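Local coordinates for hypothetical protein PH1789 (Pyrococcus horikoshii, PDB 1WR2) that is of unknown function but belongs to the ATP-grasp family, its chain forming a four-stranded and a six-stranded antiparallel sheet, at residues E38-K43 with L49-E54; V59-M64 with E85-K90; L69-S72 with V76-L79; K89-I94 with L108-A113. All coordinates share one frame; numbering follows the deposited sequence.

Contact 1 (E38-K43 with L49-E54); sequences EEKLAK and LEYAKE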
loop_
_atom_site.group_PDB
_atom_site.type_symbol
_atom_site.label_atom_id
_atom_site.label_comp_id
_atom_site.label_asym_id
_atom_site.label_seq_id
_atom_site.Cartn_x
_atom_site.Cartn_y
_atom_site.Cartn_z
ATOM N N GLU A 38 -8.419 5.223 -7.393
ATOM C CA GLU A 38 -9.291 6.133 -6.661
ATOM C C GLU A 38 -9.958 5.440 -5.480
ATOM O O GLU A 38 -10.533 4.361 -5.629
ATOM C CB GLU A 38 -10.371 6.690 -7.593
ATOM C CG GLU A 38 -11.209 7.813 -6.994
ATOM C CD GLU A 38 -10.390 9.053 -6.687
ATOM O OE1 GLU A 38 -9.522 9.413 -7.508
ATOM O OE2 GLU A 38 -10.619 9.676 -5.633
ATOM N N GLU A 39 -9.864 6.068 -4.309
ATOM C CA GLU A 39 -10.465 5.561 -3.075
ATOM C C GLU A 39 -10.967 6.752 -2.281
ATOM O O GLU A 39 -10.354 7.820 -2.299
ATOM C CB GLU A 39 -9.442 4.799 -2.235
ATOM C CG GLU A 39 -8.937 3.537 -2.880
ATOM C CD GLU A 39 -7.754 2.933 -2.143
ATOM O OE1 GLU A 39 -7.347 1.817 -2.523
ATOM O OE2 GLU A 39 -7.234 3.570 -1.199
ATOM N N LYS A 40 -12.083 6.578 -1.581
ATOM C CA LYS A 40 -12.634 7.674 -0.802
ATOM C C LYS A 40 -12.694 7.352 0.682
ATOM O O LYS A 40 -12.957 6.216 1.070
ATOM C CB LYS A 40 -14.036 8.034 -1.297
ATOM C CG LYS A 40 -14.088 8.857 -2.578
ATOM C CD LYS A 40 -13.857 8.014 -3.810
ATOM C CE LYS A 40 -14.377 8.730 -5.050
ATOM N NZ LYS A 40 -13.790 10.088 -5.196
ATOM N N LEU A 41 -12.456 8.362 1.505
ATOM C CA LEU A 41 -12.485 8.190 2.955
ATOM C C LEU A 41 -13.828 8.646 3.508
ATOM O O LEU A 41 -14.103 9.842 3.601
ATOM C CB LEU A 41 -11.361 8.996 3.616
ATOM C CG LEU A 41 -11.303 8.902 5.147
ATOM C CD1 LEU A 41 -11.112 7.470 5.557
ATOM C CD2 LEU A 41 -10.176 9.761 5.682
ATOM N N ALA A 42 -14.669 7.688 3.872
ATOM C CA ALA A 42 -15.983 8.001 4.421
ATOM C C ALA A 42 -15.896 8.247 5.929
ATOM O O ALA A 42 -15.249 7.499 6.648
ATOM C CB ALA A 42 -16.949 6.849 4.129
ATOM N N LYS A 43 -16.542 9.307 6.405
ATOM C CA LYS A 43 -16.537 9.611 7.830
ATOM C C LYS A 43 -17.827 9.093 8.464
ATOM O O LYS A 43 -17.919 8.973 9.681
ATOM C CB LYS A 43 -16.420 11.122 8.063
ATOM C CG LYS A 43 -15.118 11.739 7.553
ATOM C CD LYS A 43 -13.909 11.110 8.227
ATOM C CE LYS A 43 -12.590 11.682 7.696
ATOM N NZ LYS A 43 -12.406 13.124 8.035
ATOM N N LEU A 49 -22.012 5.164 1.615
ATOM C CA LEU A 49 -23.018 4.748 0.651
ATOM C C LEU A 49 -22.907 5.579 -0.629
ATOM O O LEU A 49 -23.042 5.047 -1.733
ATOM C CB LEU A 49 -24.416 4.877 1.264
ATOM C CG LEU A 49 -24.697 3.916 2.421
ATOM C CD1 LEU A 49 -26.071 4.200 3.000
ATOM C CD2 LEU A 49 -24.606 2.467 1.924
ATOM N N GLU A 50 -22.647 6.877 -0.472
ATOM C CA GLU A 50 -22.495 7.784 -1.609
ATOM C C GLU A 50 -21.270 7.412 -2.438
ATOM O O GLU A 50 -21.364 7.243 -3.655
ATOM C CB GLU A 50 -22.322 9.227 -1.130
ATOM C CG GLU A 50 -23.517 9.830 -0.421
ATOM C CD GLU A 50 -23.285 11.294 -0.060
ATOM O OE1 GLU A 50 -22.392 11.576 0.773
ATOM O OE2 GLU A 50 -23.992 12.161 -0.619
ATOM N N TYR A 51 -20.121 7.303 -1.770
ATOM C CA TYR A 51 -18.864 6.954 -2.433
ATOM C C TYR A 51 -18.952 5.601 -3.130
ATOM O O TYR A 51 -18.369 5.409 -4.196
ATOM C CB TYR A 51 -17.706 6.919 -1.430
ATOM C CG TYR A 51 -17.341 8.258 -0.820
ATOM C CD1 TYR A 51 -17.238 9.401 -1.611
ATOM C CD2 TYR A 51 -17.044 8.369 0.538
ATOM C CE1 TYR A 51 -16.840 10.626 -1.062
ATOM C CE2 TYR A 51 -16.645 9.585 1.098
ATOM C CZ TYR A 51 -16.545 10.708 0.291
ATOM O OH TYR A 51 -16.134 11.909 0.830
ATOM N N ALA A 52 -19.673 4.662 -2.522
ATOM C CA ALA A 52 -19.828 3.335 -3.105
ATOM C C ALA A 52 -20.519 3.470 -4.454
ATOM O O ALA A 52 -20.063 2.912 -5.456
ATOM C CB ALA A 52 -20.649 2.448 -2.187
ATOM N N LYS A 53 -21.624 4.209 -4.475
ATOM C CA LYS A 53 -22.362 4.423 -5.718
ATOM C C LYS A 53 -21.463 5.144 -6.711
ATOM O O LYS A 53 -21.500 4.883 -7.914
ATOM C CB LYS A 53 -23.613 5.267 -5.471
ATOM C CG LYS A 53 -24.753 4.523 -4.807
ATOM C CD LYS A 53 -26.032 5.344 -4.864
ATOM C CE LYS A 53 -27.229 4.539 -4.389
ATOM N NZ LYS A 53 -28.485 5.322 -4.484
ATOM N N GLU A 54 -20.648 6.050 -6.185
ATOM C CA GLU A 54 -19.736 6.830 -7.004
ATOM C C GLU A 54 -18.728 5.960 -7.749
ATOM O O GLU A 54 -18.662 6.001 -8.975
ATOM C CB GLU A 54 -19.005 7.849 -6.127
ATOM C CG GLU A 54 -19.068 9.274 -6.651
ATOM C CD GLU A 54 -18.499 10.285 -5.668
ATOM O OE1 GLU A 54 -19.060 10.420 -4.559
ATOM O OE2 GLU A 54 -17.493 10.943 -6.005
HETATM O O HOH W 1 -15.528 12.413 -4.340
#

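Contact 2 (V59-M64 with E85-K90); sequences VVLKLM and EELKKK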
loop_
_atom_site.group_PDB
_atom_site.type_symbol
_atom_site.label_atom_id
_atom_site.label_comp_id
_atom_site.label_asym_id
_atom_site.label_seq_id
_atom_site.Cartn_x
_atom_site.Cartn_y
_atom_site.Cartn_z
ATOM N N VAL A 59 -17.542 -3.117 -3.728
ATOM C CA VAL A 59 -16.490 -2.326 -3.099
ATOM C C VAL A 59 -15.895 -3.018 -1.884
ATOM O O VAL A 59 -16.387 -4.058 -1.437
ATOM C CB VAL A 59 -17.017 -0.946 -2.657
ATOM C CG1 VAL A 59 -17.644 -0.223 -3.848
ATOM C CG2 VAL A 59 -18.036 -1.110 -1.535
ATOM N N VAL A 60 -14.832 -2.416 -1.363
ATOM C CA VAL A 60 -14.109 -2.898 -0.194
ATOM C C VAL A 60 -14.220 -1.841 0.897
ATOM O O VAL A 60 -14.162 -0.648 0.602
ATOM C CB VAL A 60 -12.599 -3.063 -0.502
ATOM C CG1 VAL A 60 -11.820 -3.295 0.785
ATOM C CG2 VAL A 60 -12.384 -4.208 -1.459
ATOM N N LEU A 61 -14.396 -2.266 2.147
ATOM C CA LEU A 61 -14.434 -1.319 3.256
ATOM C C LEU A 61 -13.228 -1.636 4.128
ATOM O O LEU A 61 -12.949 -2.803 4.413
ATOM C CB LEU A 61 -15.725 -1.441 4.077
ATOM C CG LEU A 61 -17.026 -0.935 3.449
ATOM C CD1 LEU A 61 -18.125 -0.975 4.507
ATOM C CD2 LEU A 61 -16.853 0.502 2.931
ATOM N N LYS A 62 -12.497 -0.601 4.523
ATOM C CA LYS A 62 -11.312 -0.770 5.359
ATOM C C LYS A 62 -11.306 0.294 6.441
ATOM O O LYS A 62 -11.158 1.480 6.147
ATOM C CB LYS A 62 -10.039 -0.618 4.528
ATOM C CG LYS A 62 -9.908 -1.560 3.343
ATOM C CD LYS A 62 -8.567 -1.313 2.673
ATOM C CE LYS A 62 -8.331 -2.208 1.482
ATOM N NZ LYS A 62 -6.949 -2.022 0.936
ATOM N N LEU A 63 -11.450 -0.122 7.695
ATOM C CA LEU A 63 -11.465 0.834 8.791
ATOM C C LEU A 63 -10.097 1.463 8.984
ATOM O O LEU A 63 -9.074 0.764 9.036
ATOM C CB LEU A 63 -11.914 0.161 10.091
ATOM C CG LEU A 63 -12.076 1.097 11.285
ATOM C CD1 LEU A 63 -13.201 0.599 12.173
ATOM C CD2 LEU A 63 -10.765 1.191 12.045
ATOM N N MET A 64 -10.083 2.786 9.094
ATOM C CA MET A 64 -8.842 3.528 9.283
ATOM C C MET A 64 -8.684 3.925 10.744
ATOM O O MET A 64 -9.545 4.591 11.310
ATOM C CB MET A 64 -8.841 4.781 8.405
ATOM C CG MET A 64 -8.830 4.494 6.903
ATOM S SD MET A 64 -7.266 3.761 6.339
ATOM C CE MET A 64 -7.678 2.027 6.230
ATOM N N GLU A 85 -27.277 -2.729 1.139
ATOM C CA GLU A 85 -27.684 -3.423 2.361
ATOM C C GLU A 85 -26.482 -4.108 2.995
ATOM O O GLU A 85 -26.288 -4.052 4.209
ATOM C CB GLU A 85 -28.762 -4.471 2.058
ATOM C CG GLU A 85 -30.066 -3.913 1.483
ATOM C CD GLU A 85 -29.890 -3.267 0.115
ATOM O OE1 GLU A 85 -29.310 -3.918 -0.779
ATOM O OE2 GLU A 85 -30.336 -2.111 -0.067
ATOM N N GLU A 86 -25.679 -4.759 2.163
ATOM C CA GLU A 86 -24.490 -5.450 2.633
ATOM C C GLU A 86 -23.433 -4.467 3.149
ATOM O O GLU A 86 -22.700 -4.773 4.087
ATOM C CB GLU A 86 -23.918 -6.317 1.506
ATOM C CG GLU A 86 -22.483 -6.770 1.722
ATOM C CD GLU A 86 -22.112 -7.986 0.890
ATOM O OE1 GLU A 86 -22.436 -8.015 -0.321
ATOM O OE2 GLU A 86 -21.483 -8.911 1.457
ATOM N N LEU A 87 -23.360 -3.288 2.536
ATOM C CA LEU A 87 -22.395 -2.275 2.960
ATOM C C LEU A 87 -22.774 -1.771 4.350
ATOM O O LEU A 87 -21.907 -1.529 5.183
ATOM C CB LEU A 87 -22.364 -1.107 1.954
ATOM C CG LEU A 87 -21.218 -0.088 2.063
ATOM C CD1 LEU A 87 -21.043 0.651 0.737
ATOM C CD2 LEU A 87 -21.504 0.887 3.182
ATOM N N LYS A 88 -24.075 -1.627 4.601
ATOM C CA LYS A 88 -24.559 -1.153 5.896
ATOM C C LYS A 88 -24.232 -2.138 7.009
ATOM O O LYS A 88 -23.937 -1.734 8.134
ATOM C CB LYS A 88 -26.075 -0.928 5.863
ATOM C CG LYS A 88 -26.530 0.195 4.947
ATOM C CD LYS A 88 -28.053 0.320 4.945
ATOM C CE LYS A 88 -28.522 1.514 4.114
ATOM N NZ LYS A 88 -30.014 1.587 4.029
ATOM N N LYS A 89 -24.285 -3.429 6.696
ATOM C CA LYS A 89 -24.002 -4.453 7.693
ATOM C C LYS A 89 -22.496 -4.644 7.898
ATOM O O LYS A 89 -22.043 -4.873 9.018
ATOM C CB LYS A 89 -24.675 -5.777 7.298
ATOM C CG LYS A 89 -23.983 -6.578 6.195
ATOM C CD LYS A 89 -24.928 -7.646 5.632
ATOM C CE LYS A 89 -24.181 -8.835 5.035
ATOM N NZ LYS A 89 -23.164 -8.444 4.026
ATOM N N LYS A 90 -21.720 -4.545 6.821
ATOM C CA LYS A 90 -20.270 -4.692 6.932
ATOM C C LYS A 90 -19.670 -3.474 7.620
ATOM O O LYS A 90 -18.615 -3.556 8.247
ATOM C CB LYS A 90 -19.649 -4.892 5.552
ATOM C CG LYS A 90 -19.976 -6.246 4.956
ATOM C CD LYS A 90 -19.541 -7.352 5.902
ATOM C CE LYS A 90 -20.055 -8.713 5.450
ATOM N NZ LYS A 90 -19.572 -9.791 6.355
#

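Contact 3 (L69-S72 with V76-L79); sequences LHKS and VVML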
loop_
_atom_site.group_PDB
_atom_site.type_symbol
_atom_site.label_atom_id
_atom_site.label_comp_id
_atom_site.label_asym_id
_atom_site.label_seq_id
_atom_site.Cartn_x
_atom_site.Cartn_y
_atom_site.Cartn_z
ATOM N N LEU A 69 -3.240 -0.900 12.657
ATOM C CA LEU A 69 -2.471 -0.902 11.419
ATOM C C LEU A 69 -2.571 -2.235 10.666
ATOM O O LEU A 69 -2.621 -2.259 9.438
ATOM C CB LEU A 69 -1.008 -0.572 11.719
ATOM C CG LEU A 69 -0.755 0.763 12.432
ATOM C CD1 LEU A 69 0.720 0.851 12.822
ATOM C CD2 LEU A 69 -1.153 1.934 11.535
ATOM N N HIS A 70 -2.597 -3.341 11.402
ATOM C CA HIS A 70 -2.711 -4.663 10.790
ATOM C C HIS A 70 -4.199 -4.985 10.641
ATOM O O HIS A 70 -4.780 -5.731 11.432
ATOM C CB HIS A 70 -2.028 -5.713 11.668
ATOM C CG HIS A 70 -1.888 -7.052 11.013
ATOM N ND1 HIS A 70 -1.367 -8.149 11.665
ATOM C CD2 HIS A 70 -2.182 -7.467 9.757
ATOM C CE1 HIS A 70 -1.346 -9.181 10.841
ATOM N NE2 HIS A 70 -1.836 -8.795 9.676
ATOM N N LYS A 71 -4.806 -4.409 9.609
ATOM C CA LYS A 71 -6.229 -4.578 9.342
ATOM C C LYS A 71 -6.740 -6.017 9.263
ATOM O O LYS A 71 -7.785 -6.326 9.832
ATOM C CB LYS A 71 -6.600 -3.815 8.065
ATOM C CG LYS A 71 -6.368 -2.305 8.167
ATOM C CD LYS A 71 -6.837 -1.562 6.913
ATOM C CE LYS A 71 -5.990 -1.910 5.695
ATOM N NZ LYS A 71 -4.612 -1.345 5.788
ATOM N N SER A 72 -6.025 -6.899 8.566
ATOM C CA SER A 72 -6.474 -8.289 8.448
ATOM C C SER A 72 -6.510 -8.986 9.809
ATOM O O SER A 72 -7.401 -9.790 10.089
ATOM C CB SER A 72 -5.563 -9.075 7.499
ATOM O OG SER A 72 -4.256 -9.195 8.031
ATOM N N VAL A 76 -10.908 -5.745 10.153
ATOM C CA VAL A 76 -11.616 -4.495 9.919
ATOM C C VAL A 76 -11.638 -4.164 8.424
ATOM O O VAL A 76 -11.902 -3.025 8.039
ATOM C CB VAL A 76 -10.992 -3.314 10.712
ATOM C CG1 VAL A 76 -11.102 -3.585 12.196
ATOM C CG2 VAL A 76 -9.537 -3.106 10.320
ATOM N N VAL A 77 -11.342 -5.166 7.594
ATOM C CA VAL A 77 -11.361 -5.021 6.131
ATOM C C VAL A 77 -12.378 -6.021 5.582
ATOM O O VAL A 77 -12.252 -7.218 5.821
ATOM C CB VAL A 77 -9.979 -5.337 5.490
ATOM C CG1 VAL A 77 -10.118 -5.472 3.966
ATOM C CG2 VAL A 77 -8.990 -4.237 5.814
ATOM N N MET A 78 -13.391 -5.534 4.866
ATOM C CA MET A 78 -14.416 -6.406 4.282
ATOM C C MET A 78 -14.422 -6.260 2.760
ATOM O O MET A 78 -14.483 -5.148 2.227
ATOM C CB MET A 78 -15.797 -6.074 4.858
ATOM C CG MET A 78 -15.979 -6.474 6.323
ATOM S SD MET A 78 -15.847 -8.273 6.590
ATOM C CE MET A 78 -15.952 -8.357 8.379
ATOM N N LEU A 79 -14.365 -7.394 2.069
ATOM C CA LEU A 79 -14.306 -7.399 0.617
ATOM C C LEU A 79 -15.591 -7.738 -0.134
ATOM O O LEU A 79 -16.585 -8.172 0.444
ATOM C CB LEU A 79 -13.208 -8.364 0.166
ATOM C CG LEU A 79 -11.819 -8.241 0.798
ATOM C CD1 LEU A 79 -10.914 -9.291 0.171
ATOM C CD2 LEU A 79 -11.238 -6.858 0.574
#

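Contact 4 (K89-I94 with L108-A113); sequences KKWEEI and LGVLVA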
loop_
_atom_site.group_PDB
_atom_site.type_symbol
_atom_site.label_atom_id
_atom_site.label_comp_id
_atom_site.label_asym_id
_atom_site.label_seq_id
_atom_site.Cartn_x
_atom_site.Cartn_y
_atom_site.Cartn_z
ATOM N N LYS A 89 -24.285 -3.429 6.696
ATOM C CA LYS A 89 -24.002 -4.453 7.693
ATOM C C LYS A 89 -22.496 -4.644 7.898
ATOM O O LYS A 89 -22.043 -4.873 9.018
ATOM C CB LYS A 89 -24.675 -5.777 7.298
ATOM C CG LYS A 89 -23.983 -6.578 6.195
ATOM C CD LYS A 89 -24.928 -7.646 5.632
ATOM C CE LYS A 89 -24.181 -8.835 5.035
ATOM N NZ LYS A 89 -23.164 -8.444 4.026
ATOM N N LYS A 90 -21.720 -4.545 6.821
ATOM C CA LYS A 90 -20.270 -4.692 6.932
ATOM C C LYS A 90 -19.670 -3.474 7.620
ATOM O O LYS A 90 -18.615 -3.556 8.247
ATOM C CB LYS A 90 -19.649 -4.892 5.552
ATOM C CG LYS A 90 -19.976 -6.246 4.956
ATOM C CD LYS A 90 -19.541 -7.352 5.902
ATOM C CE LYS A 90 -20.055 -8.713 5.450
ATOM N NZ LYS A 90 -19.572 -9.791 6.355
ATOM N N TRP A 91 -20.357 -2.343 7.506
ATOM C CA TRP A 91 -19.912 -1.124 8.152
ATOM C C TRP A 91 -20.028 -1.348 9.663
ATOM O O TRP A 91 -19.147 -0.960 10.430
ATOM C CB TRP A 91 -20.783 0.056 7.715
ATOM C CG TRP A 91 -20.532 1.309 8.504
ATOM C CD1 TRP A 91 -20.943 1.576 9.783
ATOM C CD2 TRP A 91 -19.766 2.442 8.086
ATOM N NE1 TRP A 91 -20.476 2.804 10.182
ATOM C CE2 TRP A 91 -19.750 3.356 9.160
ATOM C CE3 TRP A 91 -19.086 2.773 6.906
ATOM C CZ2 TRP A 91 -19.081 4.580 9.092
ATOM C CZ3 TRP A 91 -18.420 3.993 6.839
ATOM C CH2 TRP A 91 -18.424 4.878 7.927
ATOM N N GLU A 92 -21.114 -1.990 10.083
ATOM C CA GLU A 92 -21.321 -2.270 11.501
ATOM C C GLU A 92 -20.299 -3.294 11.986
ATOM O O GLU A 92 -19.731 -3.157 13.066
ATOM C CB GLU A 92 -22.739 -2.808 11.745
ATOM C CG GLU A 92 -23.849 -1.766 11.614
ATOM C CD GLU A 92 -25.229 -2.338 11.924
ATOM O OE1 GLU A 92 -25.669 -3.262 11.201
ATOM O OE2 GLU A 92 -25.874 -1.864 12.891
ATOM N N GLU A 93 -20.068 -4.324 11.180
ATOM C CA GLU A 93 -19.118 -5.364 11.533
ATOM C C GLU A 93 -17.715 -4.858 11.831
ATOM O O GLU A 93 -17.170 -5.132 12.905
ATOM C CB GLU A 93 -19.016 -6.397 10.420
ATOM C CG GLU A 93 -20.120 -7.407 10.405
ATOM C CD GLU A 93 -19.712 -8.639 9.651
ATOM O OE1 GLU A 93 -18.616 -9.165 9.952
ATOM O OE2 GLU A 93 -20.475 -9.079 8.767
ATOM N N ILE A 94 -17.126 -4.128 10.885
ATOM C CA ILE A 94 -15.765 -3.640 11.072
ATOM C C ILE A 94 -15.625 -2.765 12.299
ATOM O O ILE A 94 -14.587 -2.785 12.956
ATOM C CB ILE A 94 -15.229 -2.882 9.826
ATOM C CG1 ILE A 94 -16.076 -1.643 9.539
ATOM C CG2 ILE A 94 -15.193 -3.827 8.628
ATOM C CD1 ILE A 94 -15.588 -0.842 8.339
ATOM N N LEU A 108 -10.478 7.141 12.345
ATOM C CA LEU A 108 -10.349 8.259 11.420
ATOM C C LEU A 108 -11.375 8.209 10.299
ATOM O O LEU A 108 -11.593 9.203 9.604
ATOM C CB LEU A 108 -8.944 8.287 10.812
ATOM C CG LEU A 108 -7.788 8.532 11.784
ATOM C CD1 LEU A 108 -6.467 8.521 11.020
ATOM C CD2 LEU A 108 -7.988 9.867 12.481
ATOM N N GLY A 109 -11.998 7.049 10.121
ATOM C CA GLY A 109 -12.988 6.900 9.071
ATOM C C GLY A 109 -12.867 5.546 8.404
ATOM O O GLY A 109 -12.135 4.688 8.886
ATOM N N VAL A 110 -13.586 5.347 7.304
ATOM C CA VAL A 110 -13.545 4.081 6.586
ATOM C C VAL A 110 -13.211 4.297 5.124
ATOM O O VAL A 110 -13.851 5.096 4.439
ATOM C CB VAL A 110 -14.890 3.339 6.664
ATOM C CG1 VAL A 110 -14.815 2.053 5.859
ATOM C CG2 VAL A 110 -15.226 3.043 8.106
ATOM N N LEU A 111 -12.204 3.583 4.647
ATOM C CA LEU A 111 -11.794 3.712 3.264
ATOM C C LEU A 111 -12.711 2.864 2.387
ATOM O O LEU A 111 -12.909 1.665 2.640
ATOM C CB LEU A 111 -10.333 3.262 3.116
ATOM C CG LEU A 111 -9.539 3.806 1.927
ATOM C CD1 LEU A 111 -9.701 5.317 1.855
ATOM C CD2 LEU A 111 -8.066 3.438 2.075
ATOM N N VAL A 112 -13.306 3.504 1.384
ATOM C CA VAL A 112 -14.184 2.817 0.442
ATOM C C VAL A 112 -13.364 2.725 -0.835
ATOM O O VAL A 112 -13.043 3.747 -1.438
ATOM C CB VAL A 112 -15.468 3.623 0.139
ATOM C CG1 VAL A 112 -16.374 2.820 -0.774
ATOM C CG2 VAL A 112 -16.181 3.981 1.420
ATOM N N ALA A 113 -13.024 1.509 -1.242
ATOM C CA ALA A 113 -12.211 1.317 -2.428
ATOM C C ALA A 113 -12.840 0.330 -3.396
ATOM O O ALA A 113 -13.819 -0.338 -3.077
ATOM C CB ALA A 113 -10.827 0.832 -2.027
#

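Contact 1 (E38-K43 with L49-E54)
Tyr-51 of helix 45-55 lays its ring against Lys-40 of the edge strand 40-42, joining the first strand and the helix of a beta-alpha-beta crossover that ends in strand 59-64. CG of Tyr-51 lies anti to its carbonyl carbon (chi1 -66°), which turns the ring toward the strand. Lys-40 CB then sits almost over the ring centre, 3.4 Å from the Tyr-51 centroid, a CH-pi contact, and Lys-40 CG follows at 3.3 Å from Tyr-51 CD1. Ala-42 CA meets the same ring at its edge, 3.7 Å from Tyr-51 CE2. One turn on, Glu-54 receives the polar end of the lysine, whose chain bends at chi2 and chi4. Lys-40 NZ is 3.9 Å from Glu-54 OE2, a long salt bridge that one water closes, accepting from NZ and donating to OE2. A shorter bridge of 3.2 Å joins Lys-40 NZ to Glu-38 OE2, entered from above the carboxylate plane. One lysine thus works in two ways: its carbons pack on the ring while its ammonium sits between two carboxylates, a setting expected to favour its protonated form and to offset the like charges of the two glutamates.

Contact 2 (V59-M64 with E85-K90)
Leu-61 and Leu-87 meet at about a right angle where helix 84-101 packs on the inner strand 59-64, in a contact made by apolar side chains with no hydrogen bond between the segments. CD1 of Leu-61 is the atom that does most of the touching: it approaches Leu-87 CG at 4.0 Å and rests 3.9 Å from the backbone O of the same leucine, so it lies against the helix main chain as well as its side chain. The same methyl comes within 4.3 Å of Lys-90 CB, one turn further along. Beside this pair, Val-59 CG2 meets Leu-87 CD1 at 4.2 Å. Leu-87 can serve both strand residues because its CG lies anti to the backbone N (chi1 -168°), which brings the branched end closer to the strand than the direction of its CB would suggest. Lys-90 contributes carbon only; its chain leads off and its NZ pairs with Glu-93. Within the helix, Lys-89 NZ makes a salt bridge to Glu-86 OE2 at 3.1 Å, its hydrogen bond weak. The axes of the two segments run nearly parallel, 15° apart and 9.9 Å at closest approach. Around this core, Ile-81 of strand 77-81 packs on both leucines, Leu-45, Leu-49 and Ala-52 of helix 45-55 reach Leu-87, and Val-110 and Val-112 of strand 109-114 touch Leu-61.

Contact 3 (L69-S72 with V76-L79)
A short helical turn, 71-74, leads directly into the edge strand 77-81, and Lys-71 joins the two: its backbone binds Val-76 while its side chain crosses Val-77 at a slant. His-70 precedes the helix at the N-cap position and is the centre of an inverse gamma turn. The carbonyl O of Lys-71 accepts from Val-76 N at 3.2 Å, with a nearly straight N-H...O angle of 167°; the donor is tilted 28° from the carbonyl plane. CG2 of Val-76 tucks in beside this bond, 3.8 Å from Lys-71 CB. The side-chain contact is tighter: Val-77 CG2 stands 3.3 Å from Lys-71 CB, closer than usual for two carbons. The extended chi2 (-176°) sets Lys-71 CD 3.6 Å from Val-77 CG2, and a bend at chi3 then places Lys-71 CE 3.8 Å from that methyl. The ammonium group passes on to Glu-22 and Asp-229, two salt bridges that give this buried lysine its charged partners. Val-76 and Met-78 hydrogen-bond through their backbones to Leu-63 and Leu-61 of strand 59-64, while helix 84-101 meets Val-76 through Ala-98 and Met-78 through Ile-94.

Contact 4 (K89-I94 with L108-A113)
Trp-91 and Ile-94, neighbours on one face of helix 84-101, both close on Val-110 of strand 109-114. The helix is the crossover of a beta-alpha-beta unit: it joins the parallel strands 77-81 and 109-114, which have 59-64 between them, and packs on the four-stranded antiparallel sheet of this ATP-grasp protein. Lys-90 comes first along the helix and turns from the strand; its NZ makes a 2.7 Å salt bridge to Glu-93 OE2, lying 38° out of the carboxylate plane. Trp-91 then brings its indole across. With chi1 at 171° the ring system swings in toward the strand. Val-110 CG2 lies over one face of the six-membered ring, 3.9 Å from the Trp-91 six-ring centroid and 26° off the normal, a CH-pi contact. The indole also packs on Leu-45 and Ala-48 of helix 45-55 and meets the ring of His-95, so the tryptophan bridges the two helices that lie over this sheet. Ile-94 completes the set from the next turn. It points toward the strand, reaching Val-110 tip to tip, while Met-78 of the edge strand packs beside it. One methyl of the valine, CG2, is therefore shared by the indole face and the isoleucine, and Ile-94 CD1 stands equally far, 3.9 Å, from Val-110 CG1 and Val-110 CG2.

The four contacts build one unit: a four-stranded antiparallel sheet in the order 40-42, 109-114, 59-64, 77-81, with helices 45-55 and 84-101 packed on it. Contacts 2 and 4 share Lys-89 and Lys-90, and their centres lie only about 4 Å apart. Contact 1 is joined to contact 2 where Ala-52 CB meets Leu-87 CD1 at 3.5 Å, and to contact 4 by probable strand hydrogen bonds such as Lys-40 O to Val-112 N, 2.8 Å. Contact 3 is nested within the loop that contact 2 closes, and its Met-78 CG meets Ile-94 CG2 of contact 4 at 3.6 Å. It lies farthest from contact 1, with centres about 17 Å apart and no direct touch.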